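Local atomic coordinates of glutamine aminotransferase class-II domain protein (Ruegeria pomeroyi, PDB entry 3MDN), a protein that probably acts as a class-II glutamine amidotransferase of the Ntn-hydrolase type, releasing ammonia from glutamine. Residues Ser145-Leu148 / Phe149-Leu153. Sequence-based numbering, arbitrary orientation.
Sequences SEVL and FLLAL
Val147 and Leu151, and one step round Glu146 and Leu150, meet as i to i+4 neighbours within a single buried alpha-helix, 144-154, of the glutamine amidotransferase class-II domain. Four successive backbone bonds of the i+4 to i kind define it. The one from Leu151 N to Val147 O is the shortest of them, 2.7 Å, while Ala152 N reaches Leu148 O at 2.9 Å. Val147 and Leu151 send their branches out from the same helix face: a chi1 of -172° sets Val147 CG1 opposite the backbone N and beside the carbonyl carbon, on the side where Leu151 follows, and there it meets Leu151 CG at 3.7 Å. Glu146 keeps an extended chain whose CG lies alongside Leu150 CD1 at 4.1 Å, a looser aliphatic contact. Its carboxylate is held by Arg139 through a salt bridge and by the backbone N-H groups of Lys140 and Gly141, which gives this buried charge its partners. A turn further on, Leu153 CD1 lies over one face of the Phe149 ring, 3.5 Å above its plane and nearer the rim than the centre. Ser145 OG is hydrogen-bonded to His102 NE2. Phe149 packs on Phe104 and Ala106 of strand 104-106 and, with Leu148, on strand 109-114 through Trp109 and Phe111, whereas Leu148 and Leu151 also touch the neighbouring helix 161-179.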
ATOM      1  N   SER D 145     -22.729  -3.075  -3.073  1.00 25.12           N
ATOM      2  CA  SER D 145     -22.552  -2.405  -4.359  1.00 25.68           C
ATOM      3  C   SER D 145     -22.173  -3.382  -5.454  1.00 25.32           C
ATOM      4  O   SER D 145     -22.684  -3.295  -6.564  1.00 25.78           O
ATOM      5  CB  SER D 145     -21.465  -1.337  -4.247  1.00 25.64           C
ATOM      6  OG  SER D 145     -21.826  -0.388  -3.261  1.00 28.37           O
ATOM      7  N   GLU D 146     -21.258  -4.296  -5.141  1.00 25.56           N
ATOM      8  CA  GLU D 146     -20.739  -5.241  -6.131  1.00 25.32           C
ATOM      9  C   GLU D 146     -21.815  -6.247  -6.507  1.00 25.44           C
ATOM     10  O   GLU D 146     -21.990  -6.562  -7.671  1.00 24.38           O
ATOM     11  CB  GLU D 146     -19.468  -5.918  -5.638  1.00 24.40           C
ATOM     12  CG  GLU D 146     -18.792  -6.771  -6.713  1.00 24.23           C
ATOM     13  CD  GLU D 146     -17.553  -7.485  -6.258  1.00 25.30           C
ATOM     14  OE1 GLU D 146     -17.481  -7.918  -5.070  1.00 24.56           O
ATOM     15  OE2 GLU D 146     -16.656  -7.671  -7.126  1.00 25.45           O
ATOM     16  N   VAL D 147     -22.567  -6.711  -5.517  1.00 26.56           N
ATOM     17  CA  VAL D 147     -23.776  -7.482  -5.799  1.00 27.77           C
ATOM     18  C   VAL D 147     -24.754  -6.773  -6.747  1.00 27.82           C
ATOM     19  O   VAL D 147     -25.171  -7.351  -7.754  1.00 27.96           O
ATOM     20  CB  VAL D 147     -24.534  -7.868  -4.510  1.00 28.25           C
ATOM     21  CG1 VAL D 147     -25.690  -8.847  -4.851  1.00 29.61           C
ATOM     22  CG2 VAL D 147     -23.597  -8.552  -3.569  1.00 27.62           C
ATOM     23  N   LEU D 148     -25.108  -5.529  -6.447  1.00 27.51           N
ATOM     24  CA  LEU D 148     -26.055  -4.815  -7.270  1.00 28.08           C
ATOM     25  C   LEU D 148     -25.586  -4.847  -8.746  1.00 27.17           C
ATOM     26  O   LEU D 148     -26.375  -5.051  -9.676  1.00 27.74           O
ATOM     27  CB  LEU D 148     -26.179  -3.371  -6.778  1.00 28.54           C
ATOM     28  CG  LEU D 148     -27.512  -2.606  -6.668  1.00 32.66           C
ATOM     29  CD1 LEU D 148     -27.254  -1.138  -6.923  1.00 34.28           C
ATOM     30  CD2 LEU D 148     -28.633  -3.123  -7.584  1.00 33.48           C
ATOM     31  N   PHE D 149     -24.300  -4.614  -8.956  1.00 26.19           N
ATOM     32  CA  PHE D 149     -23.744  -4.575 -10.315  1.00 25.64           C
ATOM     33  C   PHE D 149     -23.845  -5.940 -10.984  1.00 24.90           C
ATOM     34  O   PHE D 149     -24.296  -6.060 -12.106  1.00 24.30           O
ATOM     35  CB  PHE D 149     -22.282  -4.138 -10.269  1.00 24.85           C
ATOM     36  CG  PHE D 149     -21.562  -4.179 -11.606  1.00 25.48           C
ATOM     37  CD1 PHE D 149     -22.146  -3.690 -12.766  1.00 28.63           C
ATOM     38  CD2 PHE D 149     -20.245  -4.634 -11.665  1.00 28.17           C
ATOM     39  CE1 PHE D 149     -21.430  -3.681 -13.980  1.00 25.33           C
ATOM     40  CE2 PHE D 149     -19.536  -4.654 -12.878  1.00 28.92           C
ATOM     41  CZ  PHE D 149     -20.130  -4.171 -14.023  1.00 27.42           C
ATOM     42  N   LEU D 150     -23.423  -6.972 -10.285  1.00 23.81           N
ATOM     43  CA  LEU D 150     -23.415  -8.320 -10.896  1.00 24.66           C
ATOM     44  C   LEU D 150     -24.822  -8.882 -11.076  1.00 23.99           C
ATOM     45  O   LEU D 150     -25.086  -9.597 -12.052  1.00 23.12           O
ATOM     46  CB  LEU D 150     -22.547  -9.267 -10.082  1.00 22.67           C
ATOM     47  CG  LEU D 150     -21.108  -8.760 -10.002  1.00 24.19           C
ATOM     48  CD1 LEU D 150     -20.305  -9.709  -9.170  1.00 21.67           C
ATOM     49  CD2 LEU D 150     -20.472  -8.586 -11.400  1.00 21.63           C
ATOM     50  N   LEU D 151     -25.704  -8.560 -10.127  1.00 24.60           N
ATOM     51  CA  LEU D 151     -27.138  -8.849 -10.276  1.00 25.75           C
ATOM     52  C   LEU D 151     -27.741  -8.142 -11.487  1.00 25.32           C
ATOM     53  O   LEU D 151     -28.583  -8.700 -12.174  1.00 26.17           O
ATOM     54  CB  LEU D 151     -27.934  -8.413  -9.052  1.00 26.57           C
ATOM     55  CG  LEU D 151     -28.073  -9.162  -7.720  1.00 29.24           C
ATOM     56  CD1 LEU D 151     -29.501  -8.890  -7.219  1.00 30.88           C
ATOM     57  CD2 LEU D 151     -27.895 -10.660  -7.840  1.00 29.19           C
ATOM     58  N   ALA D 152     -27.352  -6.895 -11.730  1.00 25.76           N
ATOM     59  CA  ALA D 152     -27.851  -6.187 -12.907  1.00 25.91           C
ATOM     60  C   ALA D 152     -27.338  -6.834 -14.206  1.00 26.07           C
ATOM     61  O   ALA D 152     -28.101  -6.968 -15.174  1.00 26.29           O
ATOM     62  CB  ALA D 152     -27.507  -4.694 -12.843  1.00 25.88           C
ATOM     63  N   LEU D 153     -26.064  -7.220 -14.232  1.00 25.10           N
ATOM     64  CA  LEU D 153     -25.557  -8.060 -15.339  1.00 25.72           C
ATOM     65  C   LEU D 153     -26.388  -9.335 -15.488  1.00 25.25           C
ATOM     66  O   LEU D 153     -26.859  -9.639 -16.591  1.00 24.90           O
ATOM     67  CB  LEU D 153     -24.047  -8.371 -15.203  1.00 25.46           C
ATOM     68  CG  LEU D 153     -23.188  -7.144 -15.567  1.00 27.67           C
ATOM     69  CD1 LEU D 153     -21.780  -7.169 -14.973  1.00 30.02           C
ATOM     70  CD2 LEU D 153     -23.139  -6.898 -17.087  1.00 28.74           C
TER